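Tannase (Fusobacterium nucleatum subsp. nucleatum ATCC 25586, PDB 6YQ4) hydrolyses gallotannins, detoxifying these plant polyphenols for the bacterium, probably as a serine esterase of the alpha/beta-hydrolase fold. Local coordinates at residues Y46-Y57 with G108-R117; N77-G85 with R236-N244. All blocks are in the same frame, centred on the assembly; numbering follows the deposited sequence.

Interaction 1. Residues Y46-Y57 with G108-R117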
ATOM      1  N   TYR A  46     -18.754   0.124   6.938  1.00 32.87           N
ATOM      2  CA  TYR A  46     -17.382   0.333   6.504  1.00 32.96           C
ATOM      3  C   TYR A  46     -16.863   1.725   6.809  1.00 35.20           C
ATOM      4  O   TYR A  46     -15.742   1.854   7.293  1.00 35.67           O
ATOM      5  CB  TYR A  46     -17.257   0.013   5.006  1.00 29.44           C
ATOM      6  CG  TYR A  46     -17.214  -1.485   4.855  1.00 35.08           C
ATOM      7  CD1 TYR A  46     -16.053  -2.175   5.174  1.00 37.10           C
ATOM      8  CD2 TYR A  46     -18.356  -2.227   4.510  1.00 37.85           C
ATOM      9  CE1 TYR A  46     -15.993  -3.539   5.115  1.00 37.97           C
ATOM     10  CE2 TYR A  46     -18.308  -3.620   4.437  1.00 34.13           C
ATOM     11  CZ  TYR A  46     -17.116  -4.266   4.753  1.00 34.69           C
ATOM     12  OH  TYR A  46     -16.972  -5.634   4.699  1.00 36.15           O
ATOM     13  N   GLN A  47     -17.672   2.761   6.600  1.00 28.43           N
ATOM     14  CA  GLN A  47     -17.260   4.122   6.914  1.00 35.58           C
ATOM     15  C   GLN A  47     -17.441   4.420   8.394  1.00 32.45           C
ATOM     16  O   GLN A  47     -18.122   5.382   8.750  1.00 40.72           O
ATOM     17  CB  GLN A  47     -18.044   5.138   6.085  1.00 41.41           C
ATOM     18  CG  GLN A  47     -17.945   4.952   4.572  1.00 40.84           C
ATOM     19  CD  GLN A  47     -18.818   5.945   3.813  1.00 46.03           C
ATOM     20  OE1 GLN A  47     -20.048   5.879   3.874  1.00 46.78           O
ATOM     21  NE2 GLN A  47     -18.179   6.885   3.111  1.00 50.97           N
ATOM     22  N   ASN A  48     -16.857   3.599   9.261  1.00 27.84           N
ATOM     23  CA  ASN A  48     -16.741   3.926  10.674  1.00 39.30           C
ATOM     24  C   ASN A  48     -15.310   3.658  11.132  1.00 39.31           C
ATOM     25  O   ASN A  48     -14.524   3.018  10.428  1.00 39.49           O
ATOM     26  CB  ASN A  48     -17.736   3.140  11.518  1.00 29.23           C
ATOM     27  CG  ASN A  48     -17.404   1.671  11.573  1.00 45.62           C
ATOM     28  OD1 ASN A  48     -16.457   1.256  12.252  1.00 43.52           O
ATOM     29  ND2 ASN A  48     -18.189   0.862  10.864  1.00 45.96           N
ATOM     30  N   MET A  49     -14.980   4.133  12.337  1.00 37.15           N
ATOM     31  CA  MET A  49     -13.617   4.088  12.850  1.00 29.69           C
ATOM     32  C   MET A  49     -13.591   3.775  14.344  1.00 32.38           C
ATOM     33  O   MET A  49     -14.416   4.281  15.110  1.00 37.56           O
ATOM     34  CB  MET A  49     -12.918   5.414  12.582  1.00 32.70           C
ATOM     35  CG  MET A  49     -11.610   5.598  13.292  1.00 39.86           C
ATOM     36  SD  MET A  49     -10.800   7.122  12.727  1.00 47.81           S
ATOM     37  CE  MET A  49     -12.129   8.315  12.927  1.00 42.45           C
ATOM     38  N   ASN A  50     -12.623   2.953  14.751  1.00 30.86           N
ATOM     39  CA  ASN A  50     -12.373   2.623  16.149  1.00 29.88           C
ATOM     40  C   ASN A  50     -11.199   3.441  16.659  1.00 28.68           C
ATOM     41  O   ASN A  50     -10.140   3.477  16.019  1.00 30.21           O
ATOM     42  CB  ASN A  50     -12.037   1.143  16.327  1.00 27.29           C
ATOM     43  CG  ASN A  50     -13.187   0.242  15.996  1.00 34.33           C
ATOM     44  OD1 ASN A  50     -14.342   0.624  16.134  1.00 33.96           O
ATOM     45  ND2 ASN A  50     -12.879  -0.974  15.561  1.00 28.38           N
ATOM     46  N   ILE A  51     -11.369   4.058  17.822  1.00 32.09           N
ATOM     47  CA  ILE A  51     -10.325   4.854  18.456  1.00 35.91           C
ATOM     48  C   ILE A  51     -10.002   4.240  19.812  1.00 37.76           C
ATOM     49  O   ILE A  51     -10.902   4.025  20.631  1.00 33.72           O
ATOM     50  CB  ILE A  51     -10.749   6.321  18.606  1.00 34.68           C
ATOM     51  CG1 ILE A  51     -10.919   6.963  17.230  1.00 32.49           C
ATOM     52  CG2 ILE A  51      -9.738   7.077  19.455  1.00 29.92           C
ATOM     53  CD1 ILE A  51     -11.307   8.427  17.323  1.00 34.46           C
ATOM     54  N   TYR A  52      -8.725   3.950  20.040  1.00 28.67           N
ATOM     55  CA  TYR A  52      -8.244   3.375  21.288  1.00 34.74           C
ATOM     56  C   TYR A  52      -7.254   4.328  21.943  1.00 36.31           C
ATOM     57  O   TYR A  52      -6.305   4.792  21.295  1.00 38.36           O
ATOM     58  CB  TYR A  52      -7.588   2.027  21.036  1.00 35.32           C
ATOM     59  CG  TYR A  52      -8.489   1.074  20.304  1.00 36.95           C
ATOM     60  CD1 TYR A  52      -9.583   0.497  20.942  1.00 39.79           C
ATOM     61  CD2 TYR A  52      -8.267   0.762  18.967  1.00 32.61           C
ATOM     62  CE1 TYR A  52     -10.411  -0.380  20.280  1.00 35.13           C
ATOM     63  CE2 TYR A  52      -9.088  -0.114  18.301  1.00 36.76           C
ATOM     64  CZ  TYR A  52     -10.155  -0.686  18.965  1.00 35.89           C
ATOM     65  OH  TYR A  52     -10.977  -1.553  18.296  1.00 36.64           O
ATOM     66  N   ILE A  53      -7.474   4.626  23.217  1.00 34.67           N
ATOM     67  CA  ILE A  53      -6.606   5.557  23.931  1.00 37.41           C
ATOM     68  C   ILE A  53      -6.088   4.900  25.208  1.00 38.92           C
ATOM     69  O   ILE A  53      -6.887   4.342  25.982  1.00 38.66           O
ATOM     70  CB  ILE A  53      -7.351   6.859  24.246  1.00 38.88           C
ATOM     71  CG1 ILE A  53      -8.034   7.386  22.986  1.00 34.39           C
ATOM     72  CG2 ILE A  53      -6.404   7.892  24.890  1.00 37.97           C
ATOM     73  CD1 ILE A  53      -8.596   8.783  23.164  1.00 39.46           C
ATOM     74  N   PRO A  54      -4.780   4.938  25.474  1.00 37.26           N
ATOM     75  CA  PRO A  54      -4.270   4.360  26.726  1.00 39.73           C
ATOM     76  C   PRO A  54      -4.931   4.967  27.961  1.00 46.52           C
ATOM     77  O   PRO A  54      -5.256   6.158  28.007  1.00 38.81           O
ATOM     78  CB  PRO A  54      -2.773   4.668  26.674  1.00 36.38           C
ATOM     79  CG  PRO A  54      -2.467   4.753  25.204  1.00 35.72           C
ATOM     80  CD  PRO A  54      -3.689   5.399  24.595  1.00 34.49           C
ATOM     81  N   GLU A  55      -5.142   4.111  28.967  1.00 47.58           N
ATOM     82  CA  GLU A  55      -5.818   4.527  30.188  1.00 45.29           C
ATOM     83  C   GLU A  55      -5.008   5.563  30.957  1.00 49.64           C
ATOM     84  O   GLU A  55      -5.583   6.396  31.667  1.00 52.07           O
ATOM     85  CB  GLU A  55      -6.113   3.287  31.050  1.00 49.39           C
ATOM     86  CG  GLU A  55      -6.806   3.532  32.404  1.00 50.34           C
ATOM     87  CD  GLU A  55      -8.201   4.137  32.303  1.00 54.54           C
ATOM     88  OE1 GLU A  55      -8.740   4.245  31.186  1.00 56.03           O
ATOM     89  OE2 GLU A  55      -8.768   4.510  33.353  1.00 59.56           O
ATOM     90  N   GLU A  56      -3.679   5.529  30.824  1.00 54.27           N
ATOM     91  CA  GLU A  56      -2.822   6.529  31.460  1.00 54.73           C
ATOM     92  C   GLU A  56      -3.241   7.952  31.112  1.00 57.64           C
ATOM     93  O   GLU A  56      -3.097   8.859  31.938  1.00 57.16           O
ATOM     94  CB  GLU A  56      -1.362   6.315  31.038  1.00 53.35           C
ATOM     95  CG  GLU A  56      -0.661   5.148  31.720  1.00 57.49           C
ATOM     96  CD  GLU A  56      -1.011   3.785  31.120  1.00 57.19           C
ATOM     97  OE1 GLU A  56      -0.419   2.786  31.580  1.00 58.20           O
ATOM     98  OE2 GLU A  56      -1.861   3.711  30.200  1.00 50.91           O
ATOM     99  N   TYR A  57      -3.749   8.168  29.899  1.00 57.24           N
ATOM    100  CA  TYR A  57      -4.041   9.499  29.380  1.00 52.33           C
ATOM    101  C   TYR A  57      -5.326  10.092  29.943  1.00 57.84           C
ATOM    102  O   TYR A  57      -5.696  11.215  29.564  1.00 53.10           O
ATOM    103  CB  TYR A  57      -4.091   9.440  27.856  1.00 42.05           C
ATOM    104  CG  TYR A  57      -2.743   9.096  27.241  1.00 42.97           C
ATOM    105  CD1 TYR A  57      -1.579   9.121  28.005  1.00 42.54           C
ATOM    106  CD2 TYR A  57      -2.637   8.752  25.903  1.00 43.75           C
ATOM    107  CE1 TYR A  57      -0.355   8.802  27.453  1.00 43.16           C
ATOM    108  CE2 TYR A  57      -1.415   8.443  25.339  1.00 43.18           C
ATOM    109  CZ  TYR A  57      -0.280   8.467  26.118  1.00 41.92           C
ATOM    110  OH  TYR A  57       0.931   8.152  25.548  1.00 43.07           O
ATOM    111  N   GLY A 108       2.413   3.789  23.886  1.00 34.23           N
ATOM    112  CA  GLY A 108       1.850   5.079  24.236  1.00 36.97           C
ATOM    113  C   GLY A 108       1.205   5.863  23.111  1.00 41.74           C
ATOM    114  O   GLY A 108       0.924   7.052  23.303  1.00 40.64           O
ATOM    115  N   TYR A 109       0.968   5.249  21.950  1.00 30.57           N
ATOM    116  CA  TYR A 109       0.249   5.912  20.864  1.00 36.79           C
ATOM    117  C   TYR A 109      -1.256   5.872  21.092  1.00 37.99           C
ATOM    118  O   TYR A 109      -1.798   4.909  21.638  1.00 46.65           O
ATOM    119  CB  TYR A 109       0.553   5.253  19.513  1.00 33.87           C
ATOM    120  CG  TYR A 109       1.983   5.392  19.100  1.00 37.94           C
ATOM    121  CD1 TYR A 109       2.963   4.575  19.643  1.00 43.79           C
ATOM    122  CD2 TYR A 109       2.365   6.357  18.196  1.00 46.95           C
ATOM    123  CE1 TYR A 109       4.292   4.721  19.290  1.00 48.04           C
ATOM    124  CE2 TYR A 109       3.700   6.510  17.836  1.00 56.80           C
ATOM    125  CZ  TYR A 109       4.651   5.691  18.384  1.00 54.57           C
ATOM    126  OH  TYR A 109       5.966   5.843  18.020  1.00 61.51           O
ATOM    127  N   VAL A 110      -1.933   6.926  20.661  1.00 34.64           N
ATOM    128  CA  VAL A 110      -3.365   6.837  20.418  1.00 31.73           C
ATOM    129  C   VAL A 110      -3.583   6.099  19.100  1.00 33.40           C
ATOM    130  O   VAL A 110      -2.841   6.280  18.128  1.00 35.62           O
ATOM    131  CB  VAL A 110      -4.009   8.234  20.411  1.00 34.43           C
ATOM    132  CG1 VAL A 110      -5.382   8.188  19.743  1.00 36.59           C
ATOM    133  CG2 VAL A 110      -4.140   8.764  21.822  1.00 31.84           C
ATOM    134  N   VAL A 111      -4.580   5.227  19.066  1.00 37.97           N
ATOM    135  CA  VAL A 111      -4.860   4.425  17.885  1.00 32.43           C
ATOM    136  C   VAL A 111      -6.212   4.840  17.336  1.00 28.68           C
ATOM    137  O   VAL A 111      -7.225   4.767  18.042  1.00 27.39           O
ATOM    138  CB  VAL A 111      -4.837   2.928  18.200  1.00 31.86           C
ATOM    139  CG1 VAL A 111      -5.291   2.132  16.971  1.00 25.30           C
ATOM    140  CG2 VAL A 111      -3.441   2.523  18.632  1.00 30.17           C
ATOM    141  N   ALA A 112      -6.220   5.302  16.088  1.00 25.22           N
ATOM    142  CA  ALA A 112      -7.441   5.547  15.331  1.00 27.97           C
ATOM    143  C   ALA A 112      -7.345   4.665  14.100  1.00 28.89           C
ATOM    144  O   ALA A 112      -6.425   4.828  13.292  1.00 30.61           O
ATOM    145  CB  ALA A 112      -7.598   7.020  14.961  1.00 30.88           C
ATOM    146  N   ALA A 113      -8.262   3.710  13.985  1.00 25.00           N
ATOM    147  CA  ALA A 113      -8.209   2.670  12.953  1.00 29.66           C
ATOM    148  C   ALA A 113      -9.480   2.727  12.110  1.00 33.75           C
ATOM    149  O   ALA A 113     -10.533   2.200  12.525  1.00 26.06           O
ATOM    150  CB  ALA A 113      -8.049   1.285  13.595  1.00 31.70           C
ATOM    151  N   PRO A 114      -9.442   3.340  10.931  1.00 25.98           N
ATOM    152  CA  PRO A 114     -10.664   3.486  10.141  1.00 22.74           C
ATOM    153  C   PRO A 114     -10.936   2.271   9.275  1.00 30.87           C
ATOM    154  O   PRO A 114     -10.015   1.649   8.728  1.00 23.71           O
ATOM    155  CB  PRO A 114     -10.348   4.686   9.256  1.00 22.49           C
ATOM    156  CG  PRO A 114      -8.914   4.453   8.939  1.00 23.26           C
ATOM    157  CD  PRO A 114      -8.285   3.903  10.217  1.00 29.71           C
ATOM    158  N   GLY A 115     -12.233   1.943   9.139  1.00 25.50           N
ATOM    159  CA  GLY A 115     -12.662   1.164   8.006  1.00 22.65           C
ATOM    160  C   GLY A 115     -12.798   2.042   6.771  1.00 24.82           C
ATOM    161  O   GLY A 115     -12.758   3.271   6.852  1.00 25.56           O
ATOM    162  N   ALA A 116     -12.970   1.387   5.621  1.00 23.45           N
ATOM    163  CA  ALA A 116     -13.076   2.064   4.334  1.00 30.18           C
ATOM    164  C   ALA A 116     -13.798   1.152   3.355  1.00 27.70           C
ATOM    165  O   ALA A 116     -13.688  -0.077   3.441  1.00 32.25           O
ATOM    166  CB  ALA A 116     -11.690   2.449   3.780  1.00 29.66           C
ATOM    167  N   ARG A 117     -14.533   1.766   2.422  1.00 26.51           N
ATOM    168  CA  ARG A 117     -15.214   1.010   1.377  1.00 28.07           C
ATOM    169  C   ARG A 117     -14.204   0.411   0.410  1.00 23.57           C
ATOM    170  O   ARG A 117     -13.044   0.809   0.350  1.00 26.19           O
ATOM    171  CB  ARG A 117     -16.192   1.887   0.593  1.00 26.05           C
ATOM    172  CG  ARG A 117     -17.290   2.544   1.416  1.00 30.22           C
ATOM    173  CD  ARG A 117     -18.022   3.589   0.584  1.00 26.78           C
ATOM    174  NE  ARG A 117     -17.304   4.858   0.596  1.00 29.68           N
ATOM    175  CZ  ARG A 117     -17.501   5.837  -0.280  1.00 32.78           C
ATOM    176  NH1 ARG A 117     -18.411   5.694  -1.232  1.00 28.06           N
ATOM    177  NH2 ARG A 117     -16.797   6.960  -0.194  1.00 33.55           N
TER

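Interaction 2. Residues N77-G85 with R236-N244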
ATOM      1  N   ASN A  77      -4.957   1.076   8.425  1.00 30.00           N
ATOM      2  CA  ASN A  77      -6.097   0.590   7.648  1.00 35.74           C
ATOM      3  C   ASN A  77      -5.910  -0.891   7.330  1.00 27.67           C
ATOM      4  O   ASN A  77      -4.797  -1.414   7.378  1.00 27.81           O
ATOM      5  CB  ASN A  77      -6.315   1.426   6.363  1.00 28.30           C
ATOM      6  CG  ASN A  77      -5.430   0.995   5.191  1.00 29.00           C
ATOM      7  OD1 ASN A  77      -5.651  -0.062   4.608  1.00 27.64           O
ATOM      8  ND2 ASN A  77      -4.451   1.855   4.802  1.00 18.66           N
ATOM      9  N   THR A  78      -7.020  -1.576   7.028  1.00 23.17           N
ATOM     10  CA  THR A  78      -7.010  -3.030   6.876  1.00 22.66           C
ATOM     11  C   THR A  78      -7.266  -3.486   5.445  1.00 23.59           C
ATOM     12  O   THR A  78      -7.514  -4.682   5.221  1.00 27.49           O
ATOM     13  CB  THR A  78      -8.033  -3.691   7.821  1.00 29.88           C
ATOM     14  OG1 THR A  78      -9.376  -3.420   7.389  1.00 27.62           O
ATOM     15  CG2 THR A  78      -7.848  -3.194   9.264  1.00 28.00           C
ATOM     16  N   VAL A  79      -7.186  -2.572   4.477  1.00 19.75           N
ATOM     17  CA  VAL A  79      -7.575  -2.852   3.097  1.00 18.24           C
ATOM     18  C   VAL A  79      -6.588  -3.816   2.445  1.00 28.81           C
ATOM     19  O   VAL A  79      -5.364  -3.666   2.563  1.00 24.34           O
ATOM     20  CB  VAL A  79      -7.656  -1.540   2.310  1.00 18.12           C
ATOM     21  CG1 VAL A  79      -7.759  -1.798   0.811  1.00 18.04           C
ATOM     22  CG2 VAL A  79      -8.790  -0.682   2.844  1.00 18.77           C
ATOM     23  N   GLY A  80      -7.119  -4.827   1.778  1.00 31.40           N
ATOM     24  CA  GLY A  80      -6.329  -5.653   0.885  1.00 25.50           C
ATOM     25  C   GLY A  80      -7.125  -5.898  -0.381  1.00 28.79           C
ATOM     26  O   GLY A  80      -8.358  -5.952  -0.366  1.00 36.36           O
ATOM     27  N   GLY A  81      -6.409  -6.019  -1.489  1.00 21.27           N
ATOM     28  CA  GLY A  81      -7.055  -6.274  -2.754  1.00 19.81           C
ATOM     29  C   GLY A  81      -7.915  -5.143  -3.272  1.00 24.82           C
ATOM     30  O   GLY A  81      -8.560  -5.301  -4.316  1.00 26.89           O
ATOM     31  N   TYR A  82      -7.920  -4.003  -2.597  1.00 23.87           N
ATOM     32  CA  TYR A  82      -8.815  -2.889  -2.870  1.00 26.26           C
ATOM     33  C   TYR A  82     -10.249  -3.252  -2.551  1.00 27.42           C
ATOM     34  O   TYR A  82     -11.186  -2.645  -3.086  1.00 24.84           O
ATOM     35  CB  TYR A  82      -8.677  -2.382  -4.317  1.00 23.19           C
ATOM     36  CG  TYR A  82      -7.397  -1.615  -4.512  1.00 26.38           C
ATOM     37  CD1 TYR A  82      -7.248  -0.319  -4.010  1.00 21.94           C
ATOM     38  CD2 TYR A  82      -6.312  -2.197  -5.157  1.00 27.20           C
ATOM     39  CE1 TYR A  82      -6.054   0.374  -4.156  1.00 18.30           C
ATOM     40  CE2 TYR A  82      -5.111  -1.508  -5.304  1.00 21.45           C
ATOM     41  CZ  TYR A  82      -4.990  -0.218  -4.824  1.00 23.01           C
ATOM     42  OH  TYR A  82      -3.792   0.462  -5.004  1.00 30.37           O
ATOM     43  N   MET A  83     -10.416  -4.225  -1.682  1.00 32.67           N
ATOM     44  CA  MET A  83     -11.668  -4.727  -1.143  1.00 30.74           C
ATOM     45  C   MET A  83     -12.037  -3.942   0.106  1.00 33.00           C
ATOM     46  O   MET A  83     -11.171  -3.345   0.754  1.00 36.82           O
ATOM     47  CB  MET A  83     -11.523  -6.212  -0.817  1.00 20.84           C
ATOM     48  CG  MET A  83     -11.393  -7.074  -2.043  1.00 25.46           C
ATOM     49  SD  MET A  83     -13.008  -7.301  -2.829  1.00 37.80           S
ATOM     50  CE  MET A  83     -13.843  -8.298  -1.616  1.00 37.53           C
ATOM     51  N   PRO A  84     -13.317  -3.923   0.474  1.00 30.50           N
ATOM     52  CA  PRO A  84     -13.723  -3.227   1.706  1.00 30.70           C
ATOM     53  C   PRO A  84     -12.947  -3.719   2.922  1.00 32.94           C
ATOM     54  O   PRO A  84     -12.770  -4.922   3.130  1.00 37.23           O
ATOM     55  CB  PRO A  84     -15.213  -3.583   1.834  1.00 27.73           C
ATOM     56  CG  PRO A  84     -15.634  -3.981   0.469  1.00 24.10           C
ATOM     57  CD  PRO A  84     -14.442  -4.631  -0.157  1.00 27.33           C
ATOM     58  N   GLY A  85     -12.526  -2.782   3.756  1.00 30.42           N
ATOM     59  CA  GLY A  85     -11.791  -3.176   4.942  1.00 28.03           C
ATOM     60  C   GLY A  85     -12.358  -2.626   6.225  1.00 30.44           C
ATOM     61  O   GLY A  85     -12.513  -1.410   6.373  1.00 39.24           O
ATOM     62  N   ARG A 236     -12.607 -12.627  -7.839  1.00 30.20           N
ATOM     63  CA  ARG A 236     -13.271 -11.344  -7.652  1.00 31.47           C
ATOM     64  C   ARG A 236     -13.597 -11.108  -6.189  1.00 26.30           C
ATOM     65  O   ARG A 236     -13.549  -9.967  -5.713  1.00 28.33           O
ATOM     66  CB  ARG A 236     -14.552 -11.282  -8.500  1.00 27.19           C
ATOM     67  CG  ARG A 236     -15.448 -10.091  -8.156  1.00 37.00           C
ATOM     68  CD  ARG A 236     -16.683 -10.037  -9.031  1.00 35.25           C
ATOM     69  NE  ARG A 236     -17.404  -8.763  -8.917  1.00 34.36           N
ATOM     70  CZ  ARG A 236     -18.255  -8.467  -7.933  1.00 34.40           C
ATOM     71  NH1 ARG A 236     -18.471  -9.334  -6.948  1.00 29.71           N
ATOM     72  NH2 ARG A 236     -18.887  -7.296  -7.924  1.00 31.85           N
ATOM     73  N   ASN A 237     -13.863 -12.187  -5.451  1.00 27.51           N
ATOM     74  CA  ASN A 237     -14.492 -12.127  -4.145  1.00 34.40           C
ATOM     75  C   ASN A 237     -13.550 -12.489  -3.006  1.00 38.19           C
ATOM     76  O   ASN A 237     -14.007 -12.715  -1.877  1.00 35.20           O
ATOM     77  CB  ASN A 237     -15.713 -13.029  -4.165  1.00 27.60           C
ATOM     78  CG  ASN A 237     -16.657 -12.675  -5.309  1.00 31.72           C
ATOM     79  OD1 ASN A 237     -17.272 -11.606  -5.301  1.00 33.34           O
ATOM     80  ND2 ASN A 237     -16.737 -13.548  -6.319  1.00 29.90           N
ATOM     81  N   THR A 238     -12.248 -12.532  -3.279  1.00 40.09           N
ATOM     82  CA  THR A 238     -11.238 -12.724  -2.248  1.00 34.78           C
ATOM     83  C   THR A 238     -11.285 -11.580  -1.236  1.00 31.23           C
ATOM     84  O   THR A 238     -11.277 -10.403  -1.606  1.00 33.49           O
ATOM     85  CB  THR A 238      -9.865 -12.807  -2.922  1.00 36.34           C
ATOM     86  OG1 THR A 238      -9.877 -13.867  -3.892  1.00 34.39           O
ATOM     87  CG2 THR A 238      -8.734 -13.024  -1.905  1.00 39.65           C
ATOM     88  N   SER A 239     -11.348 -11.921   0.043  1.00 31.49           N
ATOM     89  CA  SER A 239     -11.420 -10.891   1.074  1.00 34.70           C
ATOM     90  C   SER A 239     -10.063 -10.202   1.261  1.00 33.85           C
ATOM     91  O   SER A 239      -9.017 -10.690   0.818  1.00 35.13           O
ATOM     92  CB  SER A 239     -11.873 -11.492   2.400  1.00 34.58           C
ATOM     93  OG  SER A 239     -10.795 -12.191   2.989  1.00 37.75           O
ATOM     94  N   ALA A 240     -10.107  -9.047   1.936  1.00 44.77           N
ATOM     95  CA  ALA A 240      -8.912  -8.268   2.269  1.00 35.63           C
ATOM     96  C   ALA A 240      -7.831  -9.110   2.952  1.00 44.57           C
ATOM     97  O   ALA A 240      -6.671  -9.138   2.519  1.00 44.60           O
ATOM     98  CB  ALA A 240      -9.306  -7.090   3.174  1.00 36.75           C
ATOM     99  N   GLN A 241      -8.203  -9.779   4.047  1.00 43.39           N
ATOM    100  CA  GLN A 241      -7.267 -10.575   4.837  1.00 43.25           C
ATOM    101  C   GLN A 241      -6.535 -11.614   3.986  1.00 48.92           C
ATOM    102  O   GLN A 241      -5.328 -11.827   4.163  1.00 53.32           O
ATOM    103  CB  GLN A 241      -8.017 -11.242   5.985  1.00 50.60           C
ATOM    104  CG  GLN A 241      -9.106 -10.364   6.661  1.00 69.47           C
ATOM    105  CD  GLN A 241     -10.386 -10.166   5.824  1.00 77.14           C
ATOM    106  OE1 GLN A 241     -10.725  -9.048   5.429  1.00 74.45           O
ATOM    107  NE2 GLN A 241     -11.095 -11.256   5.561  1.00 87.83           N
ATOM    108  N   GLU A 242      -7.235 -12.266   3.049  1.00 40.27           N
ATOM    109  CA  GLU A 242      -6.566 -13.278   2.242  1.00 38.51           C
ATOM    110  C   GLU A 242      -5.618 -12.690   1.219  1.00 45.87           C
ATOM    111  O   GLU A 242      -4.795 -13.430   0.676  1.00 71.05           O
ATOM    112  CB  GLU A 242      -7.567 -14.162   1.502  1.00 50.61           C
ATOM    113  CG  GLU A 242      -8.806 -14.522   2.284  1.00 55.74           C
ATOM    114  CD  GLU A 242      -9.785 -15.322   1.450  1.00 61.76           C
ATOM    115  OE1 GLU A 242      -9.354 -15.915   0.441  1.00 63.11           O
ATOM    116  OE2 GLU A 242     -10.985 -15.355   1.796  1.00 72.96           O
ATOM    117  N   TYR A 243      -5.729 -11.406   0.899  1.00 38.47           N
ATOM    118  CA  TYR A 243      -4.741 -10.820   0.005  1.00 39.66           C
ATOM    119  C   TYR A 243      -3.440 -10.509   0.735  1.00 39.94           C
ATOM    120  O   TYR A 243      -2.359 -10.565   0.132  1.00 36.99           O
ATOM    121  CB  TYR A 243      -5.267  -9.528  -0.581  1.00 40.79           C
ATOM    122  CG  TYR A 243      -6.139  -9.658  -1.779  1.00 30.96           C
ATOM    123  CD1 TYR A 243      -5.584  -9.808  -3.027  1.00 25.96           C
ATOM    124  CD2 TYR A 243      -7.516  -9.564  -1.662  1.00 29.10           C
ATOM    125  CE1 TYR A 243      -6.366  -9.899  -4.132  1.00 27.88           C
ATOM    126  CE2 TYR A 243      -8.305  -9.650  -2.749  1.00 33.30           C
ATOM    127  CZ  TYR A 243      -7.732  -9.820  -3.986  1.00 29.92           C
ATOM    128  OH  TYR A 243      -8.524  -9.903  -5.085  1.00 41.20           O
ATOM    129  N   ASN A 244      -3.549 -10.163   2.020  1.00 35.21           N
ATOM    130  CA  ASN A 244      -2.501  -9.573   2.846  1.00 35.45           C
ATOM    131  C   ASN A 244      -1.816 -10.569   3.773  1.00 42.16           C
ATOM    132  O   ASN A 244      -0.646 -10.379   4.111  1.00 48.46           O
ATOM    133  CB  ASN A 244      -3.095  -8.441   3.690  1.00 33.84           C
ATOM    134  CG  ASN A 244      -3.402  -7.200   2.867  1.00 31.31           C
ATOM    135  OD1 ASN A 244      -3.216  -7.177   1.648  1.00 31.44           O
ATOM    136  ND2 ASN A 244      -3.886  -6.171   3.525  1.00 41.45           N
TER
HETATM  137  O   HOH W   1      -6.266  -6.744   5.618  1.00 44.66           O

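Interaction 1. Residues Y46-Y57 with G108-R117
Y52 presents the CD2 edge of its ring to V111, and on the reverse of the sheet M49 and I51 meet the methyl group of A112. The two strands, 48-54 and 110-114, run antiparallel in the large mixed sheet of an alpha/beta-hydrolase fold, at the point where its antiparallel strands give way to parallel ones. CG1 of V111, anti to the backbone N (chi1 174°), lies in the plane of the Y52 ring, 3.8 Å from CD2 of Y52. Helix 100-106 covers both residues through L101. On the other face, A112 is small enough for two side chains of the neighbouring strand to meet its methyl: its CB lies 3.9 Å from SD of M49 and 4.0 Å from CG1 of I51. Helix 134-148 packs here, with Y145 against M49. P114 suits its non-hydrogen-bonded pairing with M49, where a missing N-H costs no bond between these strands. The hydrogen-bonded pairs N50-A113 and Y52-V111 supply the regular backbone links. Beyond P114, G115 has no side chain to obstruct the carbonyl of Y46.

At one end Q47 reaches over a face of the R117 guanidinium, the amide and guanidinium planes 44° apart. NE2 of Q47 is 3.3 Å from NE of R117, but both are donors, and what brings them together is D138, which accepts from each. Toward the other end, I53 and V110 lie side by side, pointing the same way; V110 also neighbours G155, which with D150 and M153 forms the magnesium site. G108 closes helix 100-106 in a Schellman motif, its positive phi easy for glycine. Its carbonyl oxygen receives the hydroxyl of Y57 on a lone pair, OH to O 2.5 Å, while CB of P54 sits over the rim of the Y57 ring.

Interaction 2. Residues N77-G85 with R236-N244
T78 meets A240 through its backbone: the methyl CB of A240 lies 3.6 Å from O of T78, and an alanine is compact enough to let helix 240-244 come this close to the loop. The preceding N77 shapes the approach by folding into an Asx turn, its OD1 accepting from the backbone N of V79. V79 offers its carbonyl to N244. ND2 of N244 donates to O of V79 over 3.1 Å, with the acceptor near the amide plane but the donor 46° out of the carbonyl plane. The other amide atom, OD1 of N244, is buried without a polar partner and rests 3.5 Å from CA of G80.

At G80 the two backbones almost touch, because a glycine places no side chain between them: its N is 3.4 Å from CB of A240, and its O receives a CA-H...O contact from A240. A type I' turn runs from G80 to M83. Within it G81, at positive phi, drops its CA onto the Y243 ring in a CH-pi contact, 3.5 Å from the centroid and 10° off the normal. CG2 of T238 lies over the rim of the opposite face, so that the ring sits between a methyl and the glycine methylene. M83 then swings back, its chain bent at chi2 and chi3, so that the flexible thioether wraps round the T238 carbonyl, CE to O 3.3 Å, while CG of M83 passes CE2 of Y243 at 4.1 Å.

The loop follows strand 73-76, the position that commonly contributes to the oxyanion hole in alpha/beta-hydrolases. V79 and Y82 lean on helix 167-177, Y82 also reaches helix 364-368, and N244 touches S166, the probable nucleophile preceding helix 167-177.

The two contacts have centres about 20 Å apart and interleave along the chain: 46-57, 77-85, 108-117, 236-244. Interaction 1 lies within the central mixed sheet, whereas interaction 2 joins a loop leaving the neighbouring strand 73-76 to the short helix 240-244. They touch where 77-85 and 108-117 end and 46-57 begins: N of A116 probably bonds to O of G85 (2.9 Å), and CE1 of Y46 packs on CB of P84 (3.4 Å). The strand pair of interaction 1 therefore passes by the magnesium site and leads at its other end to the loop of interaction 2, which borders the presumed catalytic serine.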